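Side-chain contacts in hydrolase, haloacid dehalogenase-like family (Streptococcus pneumoniae, PDB 2FI1), which probably acts as a metal-dependent hydrolase of the haloacid dehalogenase-like family, with a calcium ion bound in this structure and a substrate that remains to be defined: residues P81-G86 with T118-Y123; D174-L177 with V182-R185; F102-R107 with L144-K149; A27-L32 with D42-A47; F54-F59 with E64-K69. All coordinates share one frame; numbering follows the deposited sequence.

Contact 1 (P81-G86 with T118-Y123); sequences PILFEG and TSIAAY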
# COMPACT_ATOMS: atom_id res chain seq x y z
N PRO A 81 -8.59 -5.96 -6.88
CA PRO A 81 -8.02 -5.37 -5.67
C PRO A 81 -8.90 -4.25 -5.12
O PRO A 81 -9.69 -3.66 -5.86
CB PRO A 81 -6.66 -4.84 -6.13
CG PRO A 81 -6.41 -5.42 -7.49
CD PRO A 81 -7.75 -5.72 -8.06
N ILE A 82 -8.76 -3.96 -3.84
CA ILE A 82 -9.58 -2.99 -3.15
C ILE A 82 -8.71 -1.85 -2.64
O ILE A 82 -7.78 -2.07 -1.87
CB ILE A 82 -10.32 -3.67 -1.96
CG1 ILE A 82 -11.23 -4.78 -2.50
CG2 ILE A 82 -11.14 -2.67 -1.16
CD1 ILE A 82 -11.83 -5.66 -1.44
N LEU A 83 -8.98 -0.63 -3.11
CA LEU A 83 -8.30 0.57 -2.60
C LEU A 83 -8.88 0.95 -1.25
O LEU A 83 -10.01 0.58 -0.93
CB LEU A 83 -8.47 1.74 -3.57
CG LEU A 83 -7.91 1.56 -4.97
CD1 LEU A 83 -8.29 2.77 -5.81
CD2 LEU A 83 -6.40 1.35 -4.93
N PHE A 84 -8.14 1.74 -0.47
CA PHE A 84 -8.77 2.37 0.69
C PHE A 84 -9.86 3.31 0.21
O PHE A 84 -9.77 3.89 -0.88
CB PHE A 84 -7.74 3.09 1.55
CG PHE A 84 -6.98 2.16 2.45
CD1 PHE A 84 -7.57 1.69 3.61
CD2 PHE A 84 -5.72 1.70 2.12
CE1 PHE A 84 -6.90 0.81 4.43
CE2 PHE A 84 -5.06 0.82 2.94
CZ PHE A 84 -5.64 0.39 4.09
N GLU A 85 -10.91 3.46 1.02
CA GLU A 85 -12.04 4.28 0.65
C GLU A 85 -11.58 5.71 0.40
O GLU A 85 -10.88 6.26 1.23
CB GLU A 85 -13.09 4.29 1.77
CG GLU A 85 -14.39 4.98 1.40
CD GLU A 85 -15.11 4.29 0.26
OE1 GLU A 85 -15.14 3.04 0.26
OE2 GLU A 85 -15.65 4.99 -0.62
N GLY A 86 -11.95 6.28 -0.74
CA GLY A 86 -11.66 7.68 -1.02
C GLY A 86 -10.34 7.96 -1.72
O GLY A 86 -10.02 9.10 -1.98
N THR A 118 -7.11 -1.23 -10.54
CA THR A 118 -7.77 -0.26 -9.66
C THR A 118 -7.96 1.12 -10.31
O THR A 118 -8.45 2.05 -9.66
CB THR A 118 -7.00 -0.10 -8.34
OG1 THR A 118 -5.67 0.34 -8.61
CG2 THR A 118 -6.96 -1.41 -7.56
N SER A 119 -7.58 1.23 -11.57
CA SER A 119 -7.77 2.46 -12.36
C SER A 119 -7.14 3.69 -11.71
O SER A 119 -7.70 4.79 -11.78
CB SER A 119 -9.27 2.68 -12.63
OG SER A 119 -9.80 1.57 -13.32
N ILE A 120 -5.97 3.53 -11.12
CA ILE A 120 -5.20 4.70 -10.67
C ILE A 120 -3.84 4.85 -11.35
O ILE A 120 -3.10 5.77 -11.04
CB ILE A 120 -5.07 4.76 -9.13
CG1 ILE A 120 -4.33 3.53 -8.58
CG2 ILE A 120 -6.44 4.92 -8.49
CD1 ILE A 120 -3.95 3.65 -7.12
N ALA A 121 -3.53 4.01 -12.34
CA ALA A 121 -2.25 4.11 -13.05
C ALA A 121 -2.05 5.51 -13.65
O ALA A 121 -0.93 6.04 -13.66
CB ALA A 121 -2.16 3.05 -14.14
N ALA A 122 -3.15 6.09 -14.13
CA ALA A 122 -3.09 7.40 -14.78
C ALA A 122 -2.58 8.52 -13.89
O ALA A 122 -2.16 9.56 -14.40
CB ALA A 122 -4.45 7.76 -15.35
N TYR A 123 -2.60 8.32 -12.57
CA TYR A 123 -2.18 9.37 -11.66
C TYR A 123 -0.67 9.54 -11.52
O TYR A 123 -0.22 10.60 -11.12
CB TYR A 123 -2.80 9.18 -10.27
CG TYR A 123 -4.24 9.60 -10.27
CD1 TYR A 123 -4.57 10.95 -10.34
CD2 TYR A 123 -5.27 8.67 -10.27
CE1 TYR A 123 -5.89 11.35 -10.39
CE2 TYR A 123 -6.61 9.08 -10.32
CZ TYR A 123 -6.89 10.41 -10.38
OH TYR A 123 -8.21 10.80 -10.45

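Contact 2 (D174-L177 with V182-R185); sequences DTHL and VNLR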
# COMPACT_ATOMS: atom_id res chain seq x y z
N ASP A 174 9.26 16.01 3.85
CA ASP A 174 8.25 15.86 4.88
C ASP A 174 7.55 14.51 4.72
O ASP A 174 7.54 13.93 3.63
CB ASP A 174 7.22 16.99 4.81
CG ASP A 174 7.75 18.31 5.35
OD1 ASP A 174 8.94 18.39 5.75
OD2 ASP A 174 6.95 19.27 5.38
N THR A 175 6.99 14.03 5.82
CA THR A 175 6.35 12.72 5.84
C THR A 175 4.96 12.75 6.48
O THR A 175 4.64 13.65 7.27
CB THR A 175 7.23 11.69 6.58
OG1 THR A 175 7.34 12.05 7.96
CG2 THR A 175 8.61 11.60 5.96
N HIS A 176 4.16 11.75 6.14
CA HIS A 176 2.89 11.52 6.78
C HIS A 176 2.73 10.03 7.03
O HIS A 176 2.81 9.23 6.11
CB HIS A 176 1.74 12.01 5.89
CG HIS A 176 0.39 11.79 6.49
ND1 HIS A 176 -0.14 12.63 7.45
CD2 HIS A 176 -0.52 10.80 6.32
CE1 HIS A 176 -1.33 12.18 7.82
NE2 HIS A 176 -1.58 11.07 7.15
N LEU A 177 2.52 9.67 8.29
CA LEU A 177 2.27 8.30 8.68
C LEU A 177 0.79 8.02 8.48
O LEU A 177 -0.06 8.45 9.26
CB LEU A 177 2.67 8.09 10.14
CG LEU A 177 2.51 6.69 10.72
CD1 LEU A 177 3.42 5.72 10.03
CD2 LEU A 177 2.80 6.74 12.22
N VAL A 182 -9.39 10.12 5.21
CA VAL A 182 -10.02 11.27 5.85
C VAL A 182 -9.00 12.07 6.66
O VAL A 182 -8.98 13.29 6.61
CB VAL A 182 -11.23 10.84 6.76
CG1 VAL A 182 -11.67 11.97 7.70
CG2 VAL A 182 -12.41 10.37 5.91
N ASN A 183 -8.14 11.37 7.41
CA ASN A 183 -7.16 12.08 8.21
C ASN A 183 -6.10 12.80 7.38
O ASN A 183 -5.67 13.89 7.74
CB ASN A 183 -6.48 11.15 9.20
CG ASN A 183 -5.67 11.91 10.22
OD1 ASN A 183 -6.20 12.78 10.92
ND2 ASN A 183 -4.38 11.61 10.28
N LEU A 184 -5.68 12.18 6.28
CA LEU A 184 -4.74 12.83 5.38
C LEU A 184 -5.37 14.08 4.77
O LEU A 184 -4.74 15.13 4.69
CB LEU A 184 -4.28 11.86 4.30
CG LEU A 184 -3.30 12.42 3.26
CD1 LEU A 184 -2.12 13.09 3.90
CD2 LEU A 184 -2.85 11.29 2.35
N ARG A 185 -6.64 13.98 4.36
CA ARG A 185 -7.36 15.17 3.89
C ARG A 185 -7.38 16.27 4.94
O ARG A 185 -7.18 17.43 4.62
CB ARG A 185 -8.80 14.82 3.52
CG ARG A 185 -8.95 14.09 2.21
CD ARG A 185 -10.41 13.91 1.86
NE ARG A 185 -10.60 13.40 0.50
CZ ARG A 185 -10.55 14.15 -0.60
NH1 ARG A 185 -10.25 15.43 -0.55
NH2 ARG A 185 -10.76 13.57 -1.77
O HOH W 1 -2.25 9.60 10.31

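Contact 3 (F102-R107 with L144-K149); sequences FLVSHR and LYLREK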
# COMPACT_ATOMS: atom_id res chain seq x y z
N PHE A 102 3.88 10.12 -7.29
CA PHE A 102 4.89 9.11 -7.55
C PHE A 102 4.59 7.93 -6.66
O PHE A 102 3.92 8.06 -5.64
CB PHE A 102 6.30 9.64 -7.27
CG PHE A 102 6.62 10.88 -8.04
CD1 PHE A 102 7.19 10.81 -9.29
CD2 PHE A 102 6.29 12.13 -7.53
CE1 PHE A 102 7.47 11.96 -10.00
CE2 PHE A 102 6.56 13.27 -8.24
CZ PHE A 102 7.14 13.19 -9.47
N LEU A 103 5.09 6.75 -7.04
CA LEU A 103 4.90 5.56 -6.22
C LEU A 103 6.22 4.84 -6.08
O LEU A 103 6.93 4.68 -7.07
CB LEU A 103 3.87 4.62 -6.85
CG LEU A 103 3.36 3.40 -6.08
CD1 LEU A 103 2.53 3.79 -4.91
CD2 LEU A 103 2.53 2.54 -7.01
N VAL A 104 6.56 4.45 -4.85
CA VAL A 104 7.75 3.62 -4.61
C VAL A 104 7.30 2.32 -3.97
O VAL A 104 6.63 2.32 -2.93
CB VAL A 104 8.78 4.32 -3.72
CG1 VAL A 104 9.93 3.38 -3.36
CG2 VAL A 104 9.32 5.55 -4.42
N SER A 105 7.68 1.21 -4.61
CA SER A 105 7.37 -0.12 -4.11
C SER A 105 8.61 -0.99 -4.19
O SER A 105 9.43 -0.84 -5.08
CB SER A 105 6.26 -0.75 -4.95
OG SER A 105 5.95 -2.07 -4.50
N HIS A 106 8.68 -1.92 -3.25
CA HIS A 106 9.70 -2.97 -3.26
C HIS A 106 9.29 -4.16 -4.11
O HIS A 106 10.12 -5.04 -4.35
CB HIS A 106 9.92 -3.51 -1.87
CG HIS A 106 10.35 -2.48 -0.88
ND1 HIS A 106 10.14 -2.63 0.47
CD2 HIS A 106 11.00 -1.30 -1.03
CE1 HIS A 106 10.64 -1.58 1.11
NE2 HIS A 106 11.17 -0.76 0.22
N ARG A 107 8.02 -4.23 -4.49
CA ARG A 107 7.51 -5.35 -5.26
C ARG A 107 7.97 -5.23 -6.71
O ARG A 107 8.41 -4.16 -7.16
CB ARG A 107 5.99 -5.41 -5.18
CG ARG A 107 5.46 -5.60 -3.80
CD ARG A 107 5.53 -7.05 -3.37
NE ARG A 107 5.18 -7.21 -1.96
CZ ARG A 107 5.01 -8.38 -1.35
NH1 ARG A 107 5.16 -9.51 -2.03
NH2 ARG A 107 4.70 -8.42 -0.07
N LEU A 144 15.59 9.75 -3.13
CA LEU A 144 16.58 10.72 -3.61
C LEU A 144 16.65 10.72 -5.14
O LEU A 144 16.84 11.76 -5.77
CB LEU A 144 17.96 10.44 -3.02
CG LEU A 144 18.09 10.78 -1.53
CD1 LEU A 144 19.36 10.19 -0.94
CD2 LEU A 144 18.03 12.29 -1.29
N TYR A 145 16.50 9.55 -5.74
CA TYR A 145 16.43 9.44 -7.20
C TYR A 145 15.26 10.27 -7.74
O TYR A 145 15.41 11.02 -8.70
CB TYR A 145 16.30 7.97 -7.63
CG TYR A 145 15.64 7.74 -8.97
CD1 TYR A 145 16.33 7.89 -10.16
CD2 TYR A 145 14.31 7.30 -9.05
CE1 TYR A 145 15.73 7.65 -11.39
CE2 TYR A 145 13.69 7.07 -10.26
CZ TYR A 145 14.41 7.23 -11.44
OH TYR A 145 13.82 7.00 -12.66
N LEU A 146 14.09 10.12 -7.12
CA LEU A 146 12.92 10.89 -7.55
C LEU A 146 13.11 12.38 -7.32
O LEU A 146 12.75 13.20 -8.16
CB LEU A 146 11.66 10.40 -6.84
CG LEU A 146 11.12 9.03 -7.26
CD1 LEU A 146 9.95 8.64 -6.36
CD2 LEU A 146 10.74 8.99 -8.73
N ARG A 147 13.65 12.72 -6.16
CA ARG A 147 13.90 14.13 -5.82
C ARG A 147 14.81 14.80 -6.85
O ARG A 147 14.56 15.93 -7.26
CB ARG A 147 14.49 14.24 -4.42
CG ARG A 147 14.80 15.66 -3.99
CD ARG A 147 15.84 15.66 -2.90
NE ARG A 147 15.22 15.95 -1.62
CZ ARG A 147 15.13 17.17 -1.08
NH1 ARG A 147 15.60 18.25 -1.71
NH2 ARG A 147 14.54 17.30 0.09
N GLU A 148 15.87 14.10 -7.25
CA GLU A 148 16.81 14.63 -8.25
C GLU A 148 16.19 14.66 -9.64
O GLU A 148 16.22 15.68 -10.34
CB GLU A 148 18.10 13.78 -8.25
CG GLU A 148 19.16 14.23 -9.26
CD GLU A 148 20.41 13.36 -9.25
OE1 GLU A 148 20.85 12.93 -8.15
OE2 GLU A 148 20.98 13.12 -10.34
N LYS A 149 15.59 13.56 -10.06
CA LYS A 149 15.08 13.45 -11.42
C LYS A 149 13.94 14.43 -11.67
O LYS A 149 13.86 15.02 -12.75
CB LYS A 149 14.61 12.02 -11.70
CG LYS A 149 14.03 11.81 -13.09
CD LYS A 149 13.81 10.33 -13.40
CE LYS A 149 13.21 10.16 -14.78
NZ LYS A 149 12.93 8.71 -15.06

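Contact 4 (A27-L32 with D42-A47); sequences AFVETL and DSVYQA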
# COMPACT_ATOMS: atom_id res chain seq x y z
N ALA A 27 -9.95 -13.66 1.69
CA ALA A 27 -9.43 -14.98 1.31
C ALA A 27 -9.17 -15.88 2.53
O ALA A 27 -9.44 -17.07 2.49
CB ALA A 27 -8.17 -14.83 0.51
N PHE A 28 -8.67 -15.30 3.61
CA PHE A 28 -8.34 -16.08 4.81
C PHE A 28 -9.61 -16.60 5.48
O PHE A 28 -9.70 -17.77 5.86
CB PHE A 28 -7.53 -15.19 5.76
CG PHE A 28 -6.78 -15.95 6.83
CD1 PHE A 28 -5.42 -16.18 6.69
CD2 PHE A 28 -7.43 -16.38 7.98
CE1 PHE A 28 -4.72 -16.85 7.69
CE2 PHE A 28 -6.73 -17.05 8.97
CZ PHE A 28 -5.38 -17.29 8.83
N VAL A 29 -10.61 -15.74 5.59
CA VAL A 29 -11.90 -16.13 6.18
C VAL A 29 -12.57 -17.21 5.32
O VAL A 29 -13.07 -18.21 5.86
CB VAL A 29 -12.82 -14.89 6.33
CG1 VAL A 29 -14.26 -15.29 6.65
CG2 VAL A 29 -12.27 -13.94 7.40
N GLU A 30 -12.55 -17.06 4.01
CA GLU A 30 -13.18 -18.07 3.16
C GLU A 30 -12.43 -19.40 3.21
O GLU A 30 -13.05 -20.47 3.17
CB GLU A 30 -13.39 -17.55 1.73
CG GLU A 30 -12.17 -17.40 0.88
CD GLU A 30 -12.52 -16.90 -0.53
OE1 GLU A 30 -13.71 -16.96 -0.92
OE2 GLU A 30 -11.61 -16.43 -1.24
N THR A 31 -11.11 -19.35 3.34
CA THR A 31 -10.31 -20.57 3.46
C THR A 31 -10.59 -21.28 4.80
O THR A 31 -10.76 -22.50 4.83
CB THR A 31 -8.80 -20.29 3.28
OG1 THR A 31 -8.58 -19.56 2.07
CG2 THR A 31 -8.00 -21.59 3.23
N LEU A 32 -10.68 -20.53 5.90
CA LEU A 32 -11.10 -21.10 7.18
C LEU A 32 -12.44 -21.83 7.09
O LEU A 32 -12.60 -22.91 7.67
CB LEU A 32 -11.19 -20.02 8.26
CG LEU A 32 -9.89 -19.46 8.81
CD1 LEU A 32 -10.22 -18.27 9.70
CD2 LEU A 32 -9.10 -20.50 9.58
N ASP A 42 -12.50 -8.52 11.66
CA ASP A 42 -11.58 -7.58 12.29
C ASP A 42 -10.41 -8.31 12.97
O ASP A 42 -9.29 -7.81 12.95
CB ASP A 42 -12.30 -6.68 13.30
CG ASP A 42 -13.24 -5.69 12.65
OD1 ASP A 42 -13.38 -5.69 11.40
OD2 ASP A 42 -13.85 -4.90 13.41
N SER A 43 -10.67 -9.47 13.55
CA SER A 43 -9.61 -10.26 14.19
C SER A 43 -8.61 -10.77 13.17
O SER A 43 -7.40 -10.71 13.40
CB SER A 43 -10.17 -11.45 14.95
OG SER A 43 -10.97 -11.04 16.04
N VAL A 44 -9.12 -11.29 12.07
CA VAL A 44 -8.28 -11.84 11.01
C VAL A 44 -7.45 -10.72 10.36
O VAL A 44 -6.25 -10.89 10.13
CB VAL A 44 -9.12 -12.60 9.98
CG1 VAL A 44 -8.31 -12.95 8.74
CG2 VAL A 44 -9.68 -13.88 10.60
N TYR A 45 -8.08 -9.59 10.11
CA TYR A 45 -7.41 -8.45 9.49
C TYR A 45 -6.25 -7.99 10.37
O TYR A 45 -5.12 -7.79 9.89
CB TYR A 45 -8.46 -7.34 9.30
CG TYR A 45 -8.07 -6.15 8.47
CD1 TYR A 45 -8.52 -6.01 7.16
CD2 TYR A 45 -7.29 -5.13 8.99
CE1 TYR A 45 -8.20 -4.90 6.41
CE2 TYR A 45 -6.95 -4.02 8.23
CZ TYR A 45 -7.42 -3.92 6.95
OH TYR A 45 -7.07 -2.80 6.22
N GLN A 46 -6.50 -7.83 11.66
CA GLN A 46 -5.45 -7.39 12.57
C GLN A 46 -4.33 -8.41 12.66
O GLN A 46 -3.15 -8.05 12.69
CB GLN A 46 -6.04 -7.08 13.95
CG GLN A 46 -5.02 -6.68 15.02
CD GLN A 46 -4.23 -5.45 14.66
OE1 GLN A 46 -4.70 -4.57 13.93
NE2 GLN A 46 -2.99 -5.38 15.18
N ALA A 47 -4.69 -9.69 12.71
CA ALA A 47 -3.68 -10.74 12.77
C ALA A 47 -2.78 -10.73 11.54
O ALA A 47 -1.56 -10.87 11.66
CB ALA A 47 -4.31 -12.09 12.94

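Contact 5 (F54-F59 with E64-K69); sequences FAIETF and ENFLEK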
# COMPACT_ATOMS: atom_id res chain seq x y z
N PHE A 54 1.74 -15.36 12.07
CA PHE A 54 0.96 -15.14 13.29
C PHE A 54 -0.52 -15.48 13.08
O PHE A 54 -1.14 -16.13 13.93
CB PHE A 54 1.08 -13.70 13.80
CG PHE A 54 0.17 -13.41 14.95
CD1 PHE A 54 0.37 -14.03 16.18
CD2 PHE A 54 -0.90 -12.56 14.81
CE1 PHE A 54 -0.48 -13.79 17.24
CE2 PHE A 54 -1.76 -12.31 15.87
CZ PHE A 54 -1.54 -12.94 17.08
N ALA A 55 -1.07 -15.07 11.95
CA ALA A 55 -2.46 -15.37 11.65
C ALA A 55 -2.69 -16.88 11.55
O ALA A 55 -3.68 -17.40 12.05
CB ALA A 55 -2.90 -14.68 10.38
N ILE A 56 -1.79 -17.59 10.88
CA ILE A 56 -1.92 -19.04 10.74
C ILE A 56 -1.73 -19.76 12.07
O ILE A 56 -2.50 -20.66 12.39
CB ILE A 56 -0.96 -19.59 9.66
CG1 ILE A 56 -1.45 -19.11 8.28
CG2 ILE A 56 -0.89 -21.12 9.72
CD1 ILE A 56 -0.54 -19.47 7.14
N GLU A 57 -0.74 -19.37 12.85
CA GLU A 57 -0.56 -20.01 14.16
C GLU A 57 -1.76 -19.75 15.07
O GLU A 57 -2.11 -20.61 15.89
CB GLU A 57 0.74 -19.56 14.83
CG GLU A 57 1.15 -20.42 16.06
CD GLU A 57 1.40 -21.91 15.75
OE1 GLU A 57 1.47 -22.33 14.56
OE2 GLU A 57 1.55 -22.69 16.72
N THR A 58 -2.38 -18.59 14.93
CA THR A 58 -3.52 -18.22 15.78
C THR A 58 -4.80 -18.95 15.38
O THR A 58 -5.50 -19.50 16.24
CB THR A 58 -3.75 -16.70 15.74
OG1 THR A 58 -2.60 -16.05 16.29
CG2 THR A 58 -4.97 -16.29 16.55
N PHE A 59 -5.09 -18.98 14.08
CA PHE A 59 -6.39 -19.43 13.59
C PHE A 59 -6.37 -20.78 12.86
O PHE A 59 -7.42 -21.41 12.75
CB PHE A 59 -6.99 -18.37 12.66
CG PHE A 59 -7.25 -17.06 13.34
CD1 PHE A 59 -8.13 -16.98 14.40
CD2 PHE A 59 -6.63 -15.90 12.90
CE1 PHE A 59 -8.37 -15.77 15.02
CE2 PHE A 59 -6.87 -14.69 13.52
CZ PHE A 59 -7.74 -14.63 14.58
N GLU A 64 -4.59 -28.77 7.42
CA GLU A 64 -3.76 -29.35 6.37
C GLU A 64 -3.96 -28.62 5.04
O GLU A 64 -5.09 -28.42 4.61
CB GLU A 64 -4.09 -30.85 6.20
CG GLU A 64 -3.19 -31.57 5.19
CD GLU A 64 -3.40 -33.08 5.17
OE1 GLU A 64 -4.55 -33.53 5.41
OE2 GLU A 64 -2.42 -33.81 4.91
N ASN A 65 -2.85 -28.23 4.40
CA ASN A 65 -2.85 -27.51 3.12
C ASN A 65 -3.45 -26.10 3.19
O ASN A 65 -3.82 -25.54 2.16
CB ASN A 65 -3.60 -28.30 2.02
CG ASN A 65 -3.09 -29.73 1.87
OD1 ASN A 65 -1.89 -29.98 1.92
ND2 ASN A 65 -4.02 -30.67 1.69
N PHE A 66 -3.55 -25.53 4.39
CA PHE A 66 -4.25 -24.25 4.55
C PHE A 66 -3.56 -23.14 3.76
O PHE A 66 -4.22 -22.43 2.99
CB PHE A 66 -4.35 -23.84 6.02
CG PHE A 66 -5.02 -22.51 6.22
CD1 PHE A 66 -6.39 -22.43 6.40
CD2 PHE A 66 -4.29 -21.32 6.19
CE1 PHE A 66 -7.02 -21.19 6.57
CE2 PHE A 66 -4.91 -20.09 6.34
CZ PHE A 66 -6.28 -20.03 6.53
N LEU A 67 -2.26 -22.98 3.96
CA LEU A 67 -1.53 -21.87 3.33
C LEU A 67 -1.68 -21.90 1.82
O LEU A 67 -1.95 -20.89 1.19
CB LEU A 67 -0.04 -21.88 3.70
CG LEU A 67 0.80 -20.75 3.07
CD1 LEU A 67 1.80 -20.21 4.05
CD2 LEU A 67 1.49 -21.17 1.79
N GLU A 68 -1.49 -23.08 1.23
CA GLU A 68 -1.59 -23.22 -0.21
C GLU A 68 -2.95 -22.79 -0.73
O GLU A 68 -3.05 -22.06 -1.72
CB GLU A 68 -1.30 -24.66 -0.62
CG GLU A 68 -0.96 -24.78 -2.07
CD GLU A 68 -0.44 -26.16 -2.45
OE1 GLU A 68 -0.23 -27.01 -1.56
OE2 GLU A 68 -0.23 -26.37 -3.67
N LYS A 69 -4.01 -23.25 -0.07
CA LYS A 69 -5.37 -22.91 -0.46
C LYS A 69 -5.66 -21.44 -0.21
O LYS A 69 -6.30 -20.78 -1.03
CB LYS A 69 -6.37 -23.78 0.30
CG LYS A 69 -6.29 -25.27 -0.03
CD LYS A 69 -7.19 -26.06 0.89
CE LYS A 69 -7.04 -27.56 0.68
NZ LYS A 69 -7.67 -28.01 -0.59

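Contact 1 (P81-G86 with T118-Y123)
Leu83 reaches across to Thr118 with both its branch carbon and one methyl: CD2 comes to 3.8 Å from Thr118 CB, while CG lies 3.9 Å from that same atom. Thr118 presents its methyl rather than its hydroxyl to most of the contact, because CG2 stands anti to its carbonyl carbon and OG1, whose chi1 is 59°, turns back to bond the Ile114 carbonyl oxygen of the preceding helix. The other methyl of Leu83, CD1, meets Ile120 CG2 at 3.9 Å as the two side chains run past each other in opposing senses, and Ile120 is buried. Leu83 and Thr118 thus make the tight centre, covering 69 and 76 Å². The looser side is at partly exposed Pro81, which gives 33 Å² and touches Thr118 CG2 alone across the contact, its CB approaching at 3.7 Å. Ser119, with positive phi, ends helix 110-117 in a Schellman motif. Around this cluster, Pro81 also packs on Ile114 and Lys117 of helix 110-117, and Ile120 on Leu91 of helix 87-96. Backbone hydrogen bonds of Ile82 with Asp19 and of Phe84 with Leu17 pair 81-86 with the chain just ahead of helix 20-34.

Contact 2 (D174-L177 with V182-R185)
The carbonyl oxygen of Leu177 receives a hydrogen bond from a water at 2.7 Å, and this water carries the link onward to Asn183, whose ND2 gives it a weak bond at 2.9 Å. The bridge therefore joins the end of strand 174-177 to helix 181-188 by one firm and one weaker step. Beside it, the direct contact is made by the His176 ring. Leu184 CD1 sits 3.7 Å above the ring plane, over its centre, and the line from centroid to methyl departs from the normal by 12°, which meets the definition of a CH-pi contact. The ring is carried outward from the strand with CG anti to the backbone N (chi1 179°), toward the helix, and Leu184 has a similar first torsion that brings its methyl onto the face. Leu184 CB adds a further approach, 4.0 Å from His176 NE2. Asn183 comes in differently: ND2 lies at the ring edge, near its plane, 4.0 Å from His176 CE1, a van der Waals approach to a carbon, with the planes 38° apart. Leu184 also rests on Leu90 of helix 87-96. The chemistry is thus divided: an aliphatic methyl covers one imidazole face, while the polar connection between the two segments runs through one water, weakly held on the asparagine side, consistent with a partly buried seam rather than a sealed core.

Contact 3 (F102-R107 with L144-K149)
One methyl, Leu146 CD1, is shared by two residues on the same side of a strand: it lies 3.7 Å from Val104 CG2 and 3.9 Å from Phe102 CB. Phe102 and Val104 are two positions apart, so both CB atoms point to the helix whereas Leu103 between them points away, and the leucine tip falls between them. The other methyl, CD2, takes up the aromatic part, approaching Phe102 CD1 at 4.0 Å from an oblique direction. With chi1 of -71° placing CG anti to the carbonyl carbon, Leu146 directs its fork at the strand and runs past both partners in the opposite sense. All three residues are buried, and the contact across the segments is wholly apolar.

Polar groups lie at the margins. Within the helix, Lys149 NZ donates to Tyr145 OH at 3.1 Å, one turn back, and both ends are also held by the carboxylate of Glu126 on strand 124-128, NZ as a salt bridge. Beyond the strand, Ser105 OG accepts from Arg107 N at 3.0 Å, with an angle of 157° at the hydrogen, an ST turn just past the strand end. A serine or threonine just after the second core strand is a recurrent family motif, which Ser105 probably represents. Helix 141-149 covers one face of the parallel sheet, Leu146 packing against Val104, Phe102 and Ile10 of strand 8-11. Val104 touches Ile10 too, the Phe102 and Tyr150 rings meet with planes about 50° apart, and helix 110-117 covers Leu103.

Contact 4 (A27-L32 with D42-A47)
The Phe28 ring receives Val44 CG1 obliquely, with its closest approach to the ring at CD2, 3.6 Å away, while the rings of Phe66 and Tyr70, on helix 66-77, each meet it edge-to-face. The same Val44 methyl extends its contact down the stem of the side chain, lying 3.8 Å from Phe28 CB. A first torsion that sets Phe28 CG anti to its backbone N, chi1 -163°, swings the ring out of helix 20-34 so that the valine can rest along the CB-CG-CD2 side. The second branch of Val44 is used too: CG2 meets CG2 of Val29 at 4.1 Å, a looser, more peripheral touch. Val44 thus enters like a two-pronged wedge, one prong at the aromatic residue and one at its neighbour, and it gives up 76 Å², by far the largest share. The two helices come close here, Val29 CA and Val44 CA being 7.4 Å apart.

Behind this surface Thr31 adds a second donor to Ala27 O. Its OG1 donates to that oxygen at 2.7 Å, with a C=O...O angle of 148° and a tilt of 32° from the carbonyl plane; Thr31 N reaches Ala27 O from the opposite face. OG1 is further hydrogen-bonded to Asn73 ND2, whose helix thus meets helix 20-34 through a polar link as well as through aromatic rings. In chemical terms, segments 27-32 and 42-47 meet through aliphatic and aromatic carbon, and the hydroxyl of buried Thr31 is satisfied by Ala27 O and by Asn73 of helix 66-77, away from the valine contact.

Contact 5 (F54-F59 with E64-K69)
Helices 52-59 and 66-77 belong to the all-helical part of the chain inserted after the first core strand, consistent with the cap of haloacid dehalogenase-like enzymes, and the contact bridges the short link between them. Ile56 carries it on one side. Its CG1 comes obliquely to the Phe66 ring, 4.1 Å from CE2, and its terminal CD1 meets Leu67 CD1 at 3.9 Å, the two side chains crossing near a right angle. Ile56 CG1 stands anti to the carbonyl carbon (chi1 -69°), which sends the longer branch out to both partners. Phe66 is buried and Leu67 exposed, so the isoleucine spans the passage from interior to surface.

Within helix 52-59, Thr58 lies between two rings. Its OG1 is 3.2 Å above one face of Phe54, toward the rim, and its CG2 is 3.6 Å above the centre of Phe59. The hydroxyl donates to Phe54 O at 2.8 Å, tilted 34° from the carbonyl plane, while Thr58 N approaches that oxygen from the other face, so two donors grip it. Phe59 also packs on Phe28 of helix 20-34. What remains between the two segments is only hydrocarbon: three residues and 121 Å² in all, with contacts near 4 Å, which implies a modest dispersion contact between these segments, probably dependent on the surrounding helices for its orientation.

In the fold
From the N terminus, contact 4 comes first, closing the turn between helices 20-34 and 41-50, and contact 5 follows in series with the next helix pair. The two touch through Phe28 and Phe66, and so bind four helices into one bundle, their centres 10 Å apart. The chain then returns to the core, where contacts 1 and 3 cross: 102-107 lies within the loop closed by contact 1, and 118-123 within that closed by contact 3. Contact 1 also touches contact 4, through Phe84 and Tyr45, joining core to bundle. Contact 2 closes last, setting the C-terminal helix beside the edge strand of the sheet that helix 141-149 packs against in contact 3.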